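Local coordinates for putative uncharacterized protein (Campylobacter jejuni, PDB 5TPU) that is of unknown function but belongs to the WxcM-like family of the cupin clan and holds thymidine-5'-diphosphate in a pocket, at residues F35-V40 with L113-D118; A54-N59 with A124-Y129; Q62-M67 with L93-N98. The protein carries 3 engineered substitutions. One frame throughout, in Å; residues are numbered along the deposited sequence.

All three contacts lie in one WxcM-like, cupin-type beta fold. Interactions 1 and 3 share the five-stranded antiparallel sheet, where strands 111-116 and 62-68 are neighbours; their centres are about 9 Å apart. Interaction 2 sits at strand 55-57, the edge of the four-stranded sheet, its centre about 17 Å from that of interaction 1 and about 15 Å from that of interaction 3. Along the chain the segments of interactions 1 and 2 alternate, and interaction 3 is nested inside the loops both close. Interaction 3 thus builds the core, while interactions 1 and 2 reach the two ends of one thymidine-5'-diphosphate, base and phosphates.

Interaction 1: F35-V40 with L113-D118; sequences FEIKRV and LVLASD. With TYD (thymidine-5'-diphosphate), chain E.
Two nitrogens of Arg39 converge on one backbone oxygen: Arg39 NE donates to Asp118 O at 2.9 Å, and Arg39 NH1 reaches the same Asp118 O, also at 2.9 Å. Arg39 belongs to a classic beta bulge at the start of strand 39-44 of this cupin-clan fold, in which Lys38 and Arg39 both face Ala116. Asp118 O lies in the guanidinium plane. NE approaches within the carbonyl plane, NH1 from about 40° above it. The remaining nitrogen, Arg39 NH2, donates to O4 of thymidine-5'-diphosphate at 2.8 Å, so one flat group, held at two edges, joins the loop just after strand 111-116 to the base. A bend at chi3 (39°) turns the otherwise stretched arginine into this position, with Ala116 CB over one guanidinium face, 3.8 Å from Arg39 NE. In the backbone, Lys38 N donates to Ala116 O (3.0 Å), and Ala116 N to Arg39 O (2.9 Å). Further back, Ser117 CB makes a CH-pi contact over the Phe35 ring, 3.9 Å from its centroid. Ser117 OG bonds to Glu61 N. Val40 and Leu115 lie alongside each other on the opposite sheet face from Arg39, where Val40 of the second subunit also packs as the sheet continues across the interface. Val40 CG1 meets Leu113 CD1 at 3.6 Å.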
loop_
_atom_site.group_PDB
_atom_site.type_symbol
_atom_site.label_atom_id
_atom_site.label_comp_id
_atom_site.label_asym_id
_atom_site.label_seq_id
_atom_site.Cartn_x
_atom_site.Cartn_y
_atom_site.Cartn_z
ATOM N N PHE A 35 -7.347 9.298 -8.830
ATOM C CA PHE A 35 -6.702 10.469 -8.303
ATOM C C PHE A 35 -5.187 10.249 -8.297
ATOM O O PHE A 35 -4.690 9.184 -8.688
ATOM C CB PHE A 35 -7.247 10.822 -6.913
ATOM C CG PHE A 35 -7.184 9.687 -5.908
ATOM C CD1 PHE A 35 -6.004 9.367 -5.270
ATOM C CD2 PHE A 35 -8.314 8.962 -5.587
ATOM C CE1 PHE A 35 -5.966 8.333 -4.341
ATOM C CE2 PHE A 35 -8.296 7.937 -4.644
ATOM C CZ PHE A 35 -7.112 7.611 -4.024
ATOM N N GLU A 36 -4.491 11.300 -7.882
ATOM C CA GLU A 36 -3.081 11.277 -7.556
ATOM C C GLU A 36 -2.820 10.911 -6.109
ATOM O O GLU A 36 -3.242 11.566 -5.173
ATOM C CB GLU A 36 -2.418 12.642 -7.852
ATOM C CG GLU A 36 -1.697 12.600 -9.191
ATOM C CD GLU A 36 -1.357 13.947 -9.777
ATOM O OE1 GLU A 36 -0.744 14.780 -9.066
ATOM O OE2 GLU A 36 -1.678 14.151 -10.965
ATOM N N ILE A 37 -2.043 9.868 -5.948
ATOM C CA ILE A 37 -1.676 9.366 -4.645
ATOM C C ILE A 37 -0.810 10.418 -3.954
ATOM O O ILE A 37 0.217 10.801 -4.476
ATOM C CB ILE A 37 -0.916 8.057 -4.848
ATOM C CG1 ILE A 37 -1.856 7.005 -5.419
ATOM C CG2 ILE A 37 -0.278 7.578 -3.560
ATOM C CD1 ILE A 37 -1.117 5.828 -6.048
ATOM N N LYS A 38 -1.222 10.922 -2.797
ATOM C CA LYS A 38 -0.304 11.738 -1.995
ATOM C C LYS A 38 0.243 11.029 -0.744
ATOM O O LYS A 38 1.254 11.440 -0.142
ATOM C CB LYS A 38 -0.984 13.057 -1.672
ATOM C CG LYS A 38 -1.346 13.822 -2.951
ATOM C CD LYS A 38 -1.092 15.322 -2.895
ATOM C CE LYS A 38 -1.246 15.966 -4.257
ATOM N NZ LYS A 38 -0.228 15.369 -5.159
ATOM N N ARG A 39 -0.419 9.931 -0.394
ATOM C CA ARG A 39 -0.275 9.315 0.909
ATOM C C ARG A 39 -0.713 7.861 0.768
ATOM O O ARG A 39 -1.660 7.527 0.057
ATOM C CB ARG A 39 -1.075 10.069 1.978
ATOM C CG ARG A 39 -1.194 9.301 3.281
ATOM C CD ARG A 39 -1.975 9.991 4.412
ATOM N NE ARG A 39 -3.167 10.714 3.958
ATOM C CZ ARG A 39 -4.300 10.795 4.629
ATOM N NH1 ARG A 39 -5.300 11.503 4.128
ATOM N NH2 ARG A 39 -4.461 10.192 5.800
ATOM N N VAL A 40 0.058 6.981 1.387
ATOM C CA VAL A 40 -0.319 5.599 1.494
ATOM C C VAL A 40 -0.227 5.352 2.979
ATOM O O VAL A 40 0.718 5.756 3.662
ATOM C CB VAL A 40 0.637 4.692 0.692
ATOM C CG1 VAL A 40 0.342 3.233 0.970
ATOM C CG2 VAL A 40 0.499 4.949 -0.791
ATOM N N LEU A 113 -4.730 -1.701 3.593
ATOM C CA LEU A 113 -3.985 -0.759 2.812
ATOM C C LEU A 113 -4.908 0.334 2.277
ATOM O O LEU A 113 -6.022 0.054 1.784
ATOM C CB LEU A 113 -3.297 -1.465 1.658
ATOM C CG LEU A 113 -2.490 -0.527 0.740
ATOM C CD1 LEU A 113 -1.296 0.025 1.496
ATOM C CD2 LEU A 113 -2.021 -1.293 -0.492
ATOM N N VAL A 114 -4.464 1.574 2.425
ATOM C CA VAL A 114 -5.249 2.734 1.986
ATOM C C VAL A 114 -4.394 3.648 1.182
ATOM O O VAL A 114 -3.325 3.998 1.622
ATOM C CB VAL A 114 -5.905 3.525 3.120
ATOM C CG1 VAL A 114 -6.673 4.679 2.515
ATOM C CG2 VAL A 114 -6.832 2.651 3.937
ATOM N N LEU A 115 -4.864 3.954 -0.033
ATOM C CA LEU A 115 -4.259 4.917 -0.943
ATOM C C LEU A 115 -5.103 6.182 -0.798
ATOM O O LEU A 115 -6.327 6.120 -0.894
ATOM C CB LEU A 115 -4.325 4.379 -2.374
ATOM C CG LEU A 115 -3.229 3.409 -2.909
ATOM C CD1 LEU A 115 -2.549 2.500 -1.901
ATOM C CD2 LEU A 115 -3.700 2.539 -4.077
ATOM N N ALA A 116 -4.490 7.322 -0.495
ATOM C CA ALA A 116 -5.245 8.561 -0.256
ATOM C C ALA A 116 -4.904 9.686 -1.231
ATOM O O ALA A 116 -3.739 9.883 -1.594
ATOM C CB ALA A 116 -4.979 9.016 1.147
ATOM N N SER A 117 -5.916 10.431 -1.662
ATOM C CA SER A 117 -5.702 11.547 -2.583
ATOM C C SER A 117 -4.986 12.760 -1.978
ATOM O O SER A 117 -4.607 13.667 -2.699
ATOM C CB SER A 117 -7.050 12.031 -3.071
ATOM O OG SER A 117 -7.850 12.500 -1.995
ATOM N N ASP A 118 -4.852 12.822 -0.657
ATOM C CA ASP A 118 -4.269 14.006 -0.053
ATOM C C ASP A 118 -3.612 13.642 1.267
ATOM O O ASP A 118 -3.820 12.524 1.827
ATOM C CB ASP A 118 -5.353 15.090 0.097
ATOM C CG ASP A 118 -4.777 16.532 0.268
ATOM O OD1 ASP A 118 -3.580 16.823 0.066
ATOM O OD2 ASP A 118 -5.564 17.379 0.685
HETATM P PA TYD E . -7.660 7.302 12.531
HETATM O O1A TYD E . -8.204 6.026 13.105
HETATM O O2A TYD E . -7.760 7.673 11.098
HETATM O O3A TYD E . -8.154 8.618 13.299
HETATM P PB TYD E . -8.785 8.694 14.788
HETATM O O1B TYD E . -8.451 10.155 15.131
HETATM O O2B TYD E . -7.982 7.729 15.607
HETATM O O3B TYD E . -10.215 8.306 14.591
HETATM O "O5'" TYD E . -6.091 7.197 12.618
HETATM C "C5'" TYD E . -5.466 6.479 13.677
HETATM C "C4'" TYD E . -4.284 7.267 14.172
HETATM O "O4'" TYD E . -3.336 7.561 13.142
HETATM C "C3'" TYD E . -4.731 8.598 14.697
HETATM O "O3'" TYD E . -4.063 8.715 15.967
HETATM C "C2'" TYD E . -4.381 9.603 13.585
HETATM C "C1'" TYD E . -3.196 8.926 12.944
HETATM N N1 TYD E . -3.062 9.024 11.517
HETATM C C2 TYD E . -1.844 9.502 10.985
HETATM O O2 TYD E . -0.902 9.836 11.758
HETATM N N3 TYD E . -1.685 9.591 9.656
HETATM C C4 TYD E . -2.644 9.214 8.783
HETATM O O4 TYD E . -2.434 9.301 7.553
HETATM C C5 TYD E . -3.905 8.687 9.329
HETATM C C5M TYD E . -5.028 8.243 8.461
HETATM C C6 TYD E . -4.054 8.595 10.703
HETATM O O HOH W 1 -4.555 13.661 -5.228
#

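Interaction 2: A54-N59 with A124-Y129; sequences AHAHKN and AYIRNY. Engineered in segment 124-129: Ala124 (natural residue Glu). With TYD (thymidine-5'-diphosphate), chain E.
With chi1 at 60°, His55 places its imidazole between its own backbone N and carbonyl carbon, while Tyr125 sets its CG beside the backbone N (chi1 -73°); these torsions bring the two rings together at an oblique angle, Tyr125 CD2 lying over the imidazole face 3.4 Å from His55 CD2. His55 ND1 bonds to Gly53 O. His57 completes the aromatic cluster edge-to-face: its CE1 points at the centre of the Tyr125 ring, the His57 and Tyr125 planes standing at 71° and their centroids 4.9 Å apart. The same imidazole spends a rather bent bond from His57 ND1 on Ala124 O (3.3 Å), approaching from well above the carbonyl plane; Ala124 is an engineered residue. Next to the rings, the loop before helix 129-135 joins the short, weakly bonded strand 55-57, the edge of the four-stranded sheet, through a single antiparallel hydrogen-bonded bridge. Ala56 N donates to Ile126 O at 2.8 Å, and Ile126 N donates back to Ala56 O at 2.8 Å. Beside this bridge, Ile126 CD1 rests 4.1 Å from Ala56 CB. Toward the ligand, Tyr125 OH donates to O2A of thymidine-5'-diphosphate, a bond whose very short length is doubtful. Arg127, extended from CG to NE, passes one guanidinium face over Tyr125 CB; Arg127 NH1 donates to O3B of thymidine-5'-diphosphate (2.9 Å), and NH2 makes a weak bond to its O1B. One water links Arg127 NH1 to Ala54 O.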
loop_
_atom_site.group_PDB
_atom_site.type_symbol
_atom_site.label_atom_id
_atom_site.label_comp_id
_atom_site.label_asym_id
_atom_site.label_seq_id
_atom_site.Cartn_x
_atom_site.Cartn_y
_atom_site.Cartn_z
ATOM N N ALA A 54 -16.508 6.296 13.373
ATOM C CA ALA A 54 -17.239 6.876 12.250
ATOM C C ALA A 54 -16.888 8.332 12.070
ATOM O O ALA A 54 -16.842 9.092 13.012
ATOM C CB ALA A 54 -18.737 6.759 12.488
ATOM N N HIS A 55 -16.657 8.724 10.840
ATOM C CA HIS A 55 -16.425 10.124 10.529
ATOM C C HIS A 55 -16.591 10.296 9.050
ATOM O O HIS A 55 -16.688 9.296 8.322
ATOM C CB HIS A 55 -15.019 10.531 10.942
ATOM C CG HIS A 55 -13.950 9.743 10.255
ATOM N ND1 HIS A 55 -13.525 8.514 10.707
ATOM C CD2 HIS A 55 -13.235 10.000 9.136
ATOM C CE1 HIS A 55 -12.599 8.039 9.891
ATOM N NE2 HIS A 55 -12.393 8.933 8.940
ATOM N N ALA A 56 -16.582 11.549 8.584
ATOM C CA ALA A 56 -16.547 11.807 7.166
ATOM C C ALA A 56 -15.352 12.624 6.866
ATOM O O ALA A 56 -14.668 13.086 7.788
ATOM C CB ALA A 56 -17.787 12.547 6.690
ATOM N N HIS A 57 -15.104 12.724 5.564
ATOM C CA HIS A 57 -14.256 13.724 4.981
ATOM C C HIS A 57 -15.049 14.493 3.947
ATOM O O HIS A 57 -16.068 13.992 3.460
ATOM C CB HIS A 57 -13.082 13.025 4.309
ATOM C CG HIS A 57 -12.233 12.284 5.292
ATOM N ND1 HIS A 57 -11.456 12.930 6.225
ATOM C CD2 HIS A 57 -12.104 10.961 5.539
ATOM C CE1 HIS A 57 -10.862 12.036 6.988
ATOM N NE2 HIS A 57 -11.212 10.831 6.570
ATOM N N LYS A 58 -14.554 15.676 3.612
ATOM C CA LYS A 58 -15.045 16.444 2.477
ATOM C C LYS A 58 -14.358 16.074 1.164
ATOM O O LYS A 58 -14.950 15.342 0.368
ATOM C CB LYS A 58 -14.941 17.948 2.761
ATOM C CG LYS A 58 -16.042 18.732 2.058
ATOM C CD LYS A 58 -15.867 20.238 2.164
ATOM C CE LYS A 58 -17.217 20.933 2.102
ATOM N NZ LYS A 58 -17.098 22.419 2.074
ATOM N N ASN A 59 -13.131 16.532 0.933
ATOM C CA ASN A 59 -12.505 16.363 -0.383
ATOM C C ASN A 59 -11.618 15.141 -0.567
ATOM O O ASN A 59 -11.244 14.781 -1.689
ATOM C CB ASN A 59 -11.704 17.600 -0.749
ATOM C CG ASN A 59 -12.518 18.551 -1.604
ATOM O OD1 ASN A 59 -12.219 18.779 -2.784
ATOM N ND2 ASN A 59 -13.619 19.019 -1.038
ATOM N N ALA A 124 -9.601 17.762 8.944
ATOM C CA ALA A 124 -10.507 17.266 7.939
ATOM C C ALA A 124 -11.410 16.139 8.412
ATOM O O ALA A 124 -12.319 15.749 7.697
ATOM C CB ALA A 124 -9.707 16.839 6.731
ATOM N N TYR A 125 -11.243 15.611 9.619
ATOM C CA TYR A 125 -12.180 14.585 10.056
ATOM C C TYR A 125 -13.440 15.250 10.555
ATOM O O TYR A 125 -13.401 16.082 11.441
ATOM C CB TYR A 125 -11.622 13.725 11.176
ATOM C CG TYR A 125 -10.557 12.732 10.809
ATOM C CD1 TYR A 125 -9.317 13.135 10.309
ATOM C CD2 TYR A 125 -10.753 11.381 11.069
ATOM C CE1 TYR A 125 -8.316 12.202 10.040
ATOM C CE2 TYR A 125 -9.774 10.435 10.769
ATOM C CZ TYR A 125 -8.558 10.850 10.270
ATOM O OH TYR A 125 -7.608 9.891 10.026
ATOM N N ILE A 126 -14.574 14.852 10.019
ATOM C CA ILE A 126 -15.832 15.290 10.553
ATOM C C ILE A 126 -16.439 14.161 11.388
ATOM O O ILE A 126 -16.942 13.180 10.873
ATOM C CB ILE A 126 -16.825 15.627 9.407
ATOM C CG1 ILE A 126 -16.222 16.645 8.435
ATOM C CG2 ILE A 126 -18.189 16.041 9.951
ATOM C CD1 ILE A 126 -16.835 16.551 7.053
ATOM N N ARG A 127 -16.464 14.385 12.680
ATOM C CA ARG A 127 -16.941 13.436 13.645
ATOM C C ARG A 127 -18.369 13.638 14.059
ATOM O O ARG A 127 -18.971 12.699 14.517
ATOM C CB ARG A 127 -16.030 13.512 14.852
ATOM C CG ARG A 127 -14.610 13.332 14.362
ATOM C CD ARG A 127 -13.754 12.710 15.414
ATOM N NE ARG A 127 -12.364 12.813 15.015
ATOM C CZ ARG A 127 -11.580 11.809 14.616
ATOM N NH1 ARG A 127 -12.037 10.545 14.505
ATOM N NH2 ARG A 127 -10.314 12.102 14.289
ATOM N N ASN A 128 -18.943 14.824 13.900
ATOM C CA ASN A 128 -20.398 14.946 14.146
ATOM C C ASN A 128 -21.210 14.669 12.870
ATOM O O ASN A 128 -21.039 15.307 11.828
ATOM C CB ASN A 128 -20.788 16.291 14.782
ATOM C CG ASN A 128 -22.291 16.387 15.088
ATOM O OD1 ASN A 128 -22.925 15.416 15.523
ATOM N ND2 ASN A 128 -22.872 17.555 14.839
ATOM N N TYR A 129 -22.081 13.679 12.974
ATOM C CA TYR A 129 -22.913 13.257 11.862
ATOM C C TYR A 129 -23.779 14.401 11.348
ATOM O O TYR A 129 -23.919 14.568 10.143
ATOM C CB TYR A 129 -23.768 12.046 12.266
ATOM C CG TYR A 129 -24.497 11.469 11.094
ATOM C CD1 TYR A 129 -23.796 11.097 9.949
ATOM C CD2 TYR A 129 -25.887 11.326 11.102
ATOM C CE1 TYR A 129 -24.444 10.592 8.851
ATOM C CE2 TYR A 129 -26.550 10.824 9.994
ATOM C CZ TYR A 129 -25.824 10.461 8.871
ATOM O OH TYR A 129 -26.437 9.961 7.749
HETATM P PA TYD E . -7.660 7.302 12.531
HETATM O O1A TYD E . -8.204 6.026 13.105
HETATM O O2A TYD E . -7.760 7.673 11.098
HETATM O O3A TYD E . -8.154 8.618 13.299
HETATM P PB TYD E . -8.785 8.694 14.788
HETATM O O1B TYD E . -8.451 10.155 15.131
HETATM O O2B TYD E . -7.982 7.729 15.607
HETATM O O3B TYD E . -10.215 8.306 14.591
HETATM O "O5'" TYD E . -6.091 7.197 12.618
HETATM C "C5'" TYD E . -5.466 6.479 13.677
HETATM C "C4'" TYD E . -4.284 7.267 14.172
HETATM O "O4'" TYD E . -3.336 7.561 13.142
HETATM C "C3'" TYD E . -4.731 8.598 14.697
HETATM O "O3'" TYD E . -4.063 8.715 15.967
HETATM C "C2'" TYD E . -4.381 9.603 13.585
HETATM C "C1'" TYD E . -3.196 8.926 12.944
HETATM N N1 TYD E . -3.062 9.024 11.517
HETATM C C2 TYD E . -1.844 9.502 10.985
HETATM O O2 TYD E . -0.902 9.836 11.758
HETATM N N3 TYD E . -1.685 9.591 9.656
HETATM C C4 TYD E . -2.644 9.214 8.783
HETATM O O4 TYD E . -2.434 9.301 7.553
HETATM C C5 TYD E . -3.905 8.687 9.329
HETATM C C5M TYD E . -5.028 8.243 8.461
HETATM C C6 TYD E . -4.054 8.595 10.703
HETATM O O HOH W 2 -14.574 9.003 14.473
HETATM O O HOH W 3 -18.228 9.953 15.167
#

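Interaction 3: Q62-M67 with L93-N98; sequences QVLIMM and LYIGKN
Leu64 and Ile95 meet through their branch ends, Leu64 CD2 lying 3.9 Å from Ile95 CD1 and Leu64 CD1 only slightly farther. Leu64 CG and Ile95 CG1 each lie beside their own backbone N (chi1 -83° in Leu64, -55° in Ile95), and the two chains slant across each other on the sheet face they share with Gln62 and Leu93. Leu93 abuts Leu64 through the beta carbons. Ile73 and Leu75 of strand 71-76, with Ile84 and Leu86 of strand 81-86, close over this apolar face, so the contact forms part of the hydrophobic core between the two large sheets of the cupin fold. Within the five-stranded sheet, strand 62-68 runs between 91-95 and 111-116; segments 62-66 and 93-95 are antiparallel, their axes 4.6 Å apart at 153°. Two hydrogen-bonded pairs flank the non-hydrogen-bonded pair Val63 and Tyr94. At one, Leu64 N donates to Leu93 O (2.9 Å) and Leu93 N to Leu64 O (2.8 Å). At the other, Gln62 N donates to Ile95 O (2.9 Å), and Ile95 N to Gln62 O (2.9 Å). On the reverse face Val63 crosses Tyr94 at about a right angle, Val63 CG2 touching the ring edge 4.2 Å from Tyr94 CD1. Gly96 N lies over one face of that ring, and Pro34 also touches Tyr94. At the polar edge, Gln62 OE1 accepts a hydrogen bond from Arg101 NH1, and the Gln62 side chain comes to about 6 Å from the bound thymidine-5'-diphosphate.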
loop_
_atom_site.group_PDB
_atom_site.type_symbol
_atom_site.label_atom_id
_atom_site.label_comp_id
_atom_site.label_asym_id
_atom_site.label_seq_id
_atom_site.Cartn_x
_atom_site.Cartn_y
_atom_site.Cartn_z
ATOM N N GLN A 62 -10.119 8.069 -1.242
ATOM C CA GLN A 62 -9.305 6.910 -0.882
ATOM C C GLN A 62 -9.618 5.649 -1.688
ATOM O O GLN A 62 -10.737 5.445 -2.162
ATOM C CB GLN A 62 -9.489 6.571 0.602
ATOM C CG GLN A 62 -9.050 7.640 1.597
ATOM C CD GLN A 62 -9.819 7.505 2.904
ATOM O OE1 GLN A 62 -11.052 7.580 2.926
ATOM N NE2 GLN A 62 -9.113 7.236 3.968
ATOM N N VAL A 63 -8.639 4.757 -1.780
ATOM C CA VAL A 63 -8.930 3.373 -2.147
ATOM C C VAL A 63 -8.471 2.443 -1.060
ATOM O O VAL A 63 -7.305 2.490 -0.693
ATOM C CB VAL A 63 -8.278 3.008 -3.477
ATOM C CG1 VAL A 63 -8.351 1.503 -3.714
ATOM C CG2 VAL A 63 -8.945 3.800 -4.579
ATOM N N LEU A 64 -9.385 1.615 -0.569
ATOM C CA LEU A 64 -9.139 0.658 0.531
ATOM C C LEU A 64 -8.923 -0.736 -0.012
ATOM O O LEU A 64 -9.780 -1.215 -0.763
ATOM C CB LEU A 64 -10.338 0.606 1.496
ATOM C CG LEU A 64 -10.398 1.688 2.590
ATOM C CD1 LEU A 64 -10.347 3.078 1.980
ATOM C CD2 LEU A 64 -11.645 1.518 3.423
ATOM N N ILE A 65 -7.833 -1.401 0.375
ATOM C CA ILE A 65 -7.596 -2.799 -0.002
ATOM C C ILE A 65 -7.304 -3.609 1.261
ATOM O O ILE A 65 -6.437 -3.251 2.035
ATOM C CB ILE A 65 -6.397 -2.856 -0.965
ATOM C CG1 ILE A 65 -6.716 -2.131 -2.268
ATOM C CG2 ILE A 65 -5.965 -4.282 -1.274
ATOM C CD1 ILE A 65 -5.494 -1.598 -2.981
ATOM N N MET A 66 -8.065 -4.665 1.496
ATOM C CA MET A 66 -7.803 -5.590 2.569
ATOM C C MET A 66 -6.643 -6.490 2.132
ATOM O O MET A 66 -6.850 -7.454 1.413
ATOM C CB MET A 66 -9.067 -6.438 2.851
ATOM C CG MET A 66 -9.573 -6.436 4.261
ATOM S SD MET A 66 -9.364 -4.911 5.196
ATOM C CE MET A 66 -8.773 -5.637 6.710
ATOM N N MET A 67 -5.445 -6.137 2.560
ATOM C CA MET A 67 -4.250 -6.921 2.316
ATOM C C MET A 67 -4.251 -8.273 3.004
ATOM O O MET A 67 -3.641 -9.216 2.515
ATOM C CB MET A 67 -3.010 -6.163 2.790
ATOM C CG MET A 67 -2.646 -5.002 1.913
ATOM S SD MET A 67 -1.939 -5.515 0.344
ATOM C CE MET A 67 -1.063 -7.025 0.710
ATOM N N LEU A 93 -11.816 -0.773 -2.568
ATOM C CA LEU A 93 -13.038 0.021 -2.396
ATOM C C LEU A 93 -12.709 1.492 -2.546
ATOM O O LEU A 93 -11.942 2.050 -1.787
ATOM C CB LEU A 93 -13.691 -0.269 -1.044
ATOM C CG LEU A 93 -14.842 0.673 -0.645
ATOM C CD1 LEU A 93 -15.971 0.556 -1.642
ATOM C CD2 LEU A 93 -15.344 0.398 0.746
ATOM N N TYR A 94 -13.226 2.090 -3.604
ATOM C CA TYR A 94 -13.074 3.498 -3.811
ATOM C C TYR A 94 -14.070 4.177 -2.919
ATOM O O TYR A 94 -15.243 3.842 -2.975
ATOM C CB TYR A 94 -13.315 3.885 -5.262
ATOM C CG TYR A 94 -13.393 5.386 -5.459
ATOM C CD1 TYR A 94 -12.278 6.162 -5.356
ATOM C CD2 TYR A 94 -14.598 6.005 -5.744
ATOM C CE1 TYR A 94 -12.325 7.519 -5.531
ATOM C CE2 TYR A 94 -14.673 7.372 -5.941
ATOM C CZ TYR A 94 -13.527 8.118 -5.827
ATOM O OH TYR A 94 -13.581 9.484 -5.970
ATOM N N ILE A 95 -13.594 5.082 -2.064
ATOM C CA ILE A 95 -14.439 5.980 -1.328
ATOM C C ILE A 95 -14.117 7.401 -1.704
ATOM O O ILE A 95 -13.032 7.891 -1.423
ATOM C CB ILE A 95 -14.269 5.866 0.184
ATOM C CG1 ILE A 95 -14.480 4.423 0.654
ATOM C CG2 ILE A 95 -15.288 6.786 0.883
ATOM C CD1 ILE A 95 -14.131 4.241 2.113
ATOM N N GLY A 96 -15.085 8.058 -2.325
ATOM C CA GLY A 96 -14.916 9.386 -2.861
ATOM C C GLY A 96 -15.308 10.475 -1.871
ATOM O O GLY A 96 -15.369 10.273 -0.649
ATOM N N LYS A 97 -15.581 11.654 -2.430
ATOM C CA LYS A 97 -15.845 12.864 -1.655
ATOM C C LYS A 97 -17.163 12.763 -0.917
ATOM O O LYS A 97 -18.037 11.978 -1.291
ATOM C CB LYS A 97 -15.818 14.080 -2.560
ATOM C CG LYS A 97 -14.426 14.342 -3.128
ATOM C CD LYS A 97 -14.386 15.477 -4.144
ATOM C CE LYS A 97 -13.127 15.397 -4.998
ATOM N NZ LYS A 97 -12.960 16.599 -5.860
ATOM N N ASN A 98 -17.241 13.492 0.190
ATOM C CA ASN A 98 -18.424 13.631 1.020
ATOM C C ASN A 98 -19.026 12.343 1.529
ATOM O O ASN A 98 -20.222 12.148 1.435
ATOM C CB ASN A 98 -19.463 14.483 0.293
ATOM C CG ASN A 98 -18.962 15.897 0.080
ATOM O OD1 ASN A 98 -18.587 16.291 -1.037
ATOM N ND2 ASN A 98 -18.855 16.636 1.181
#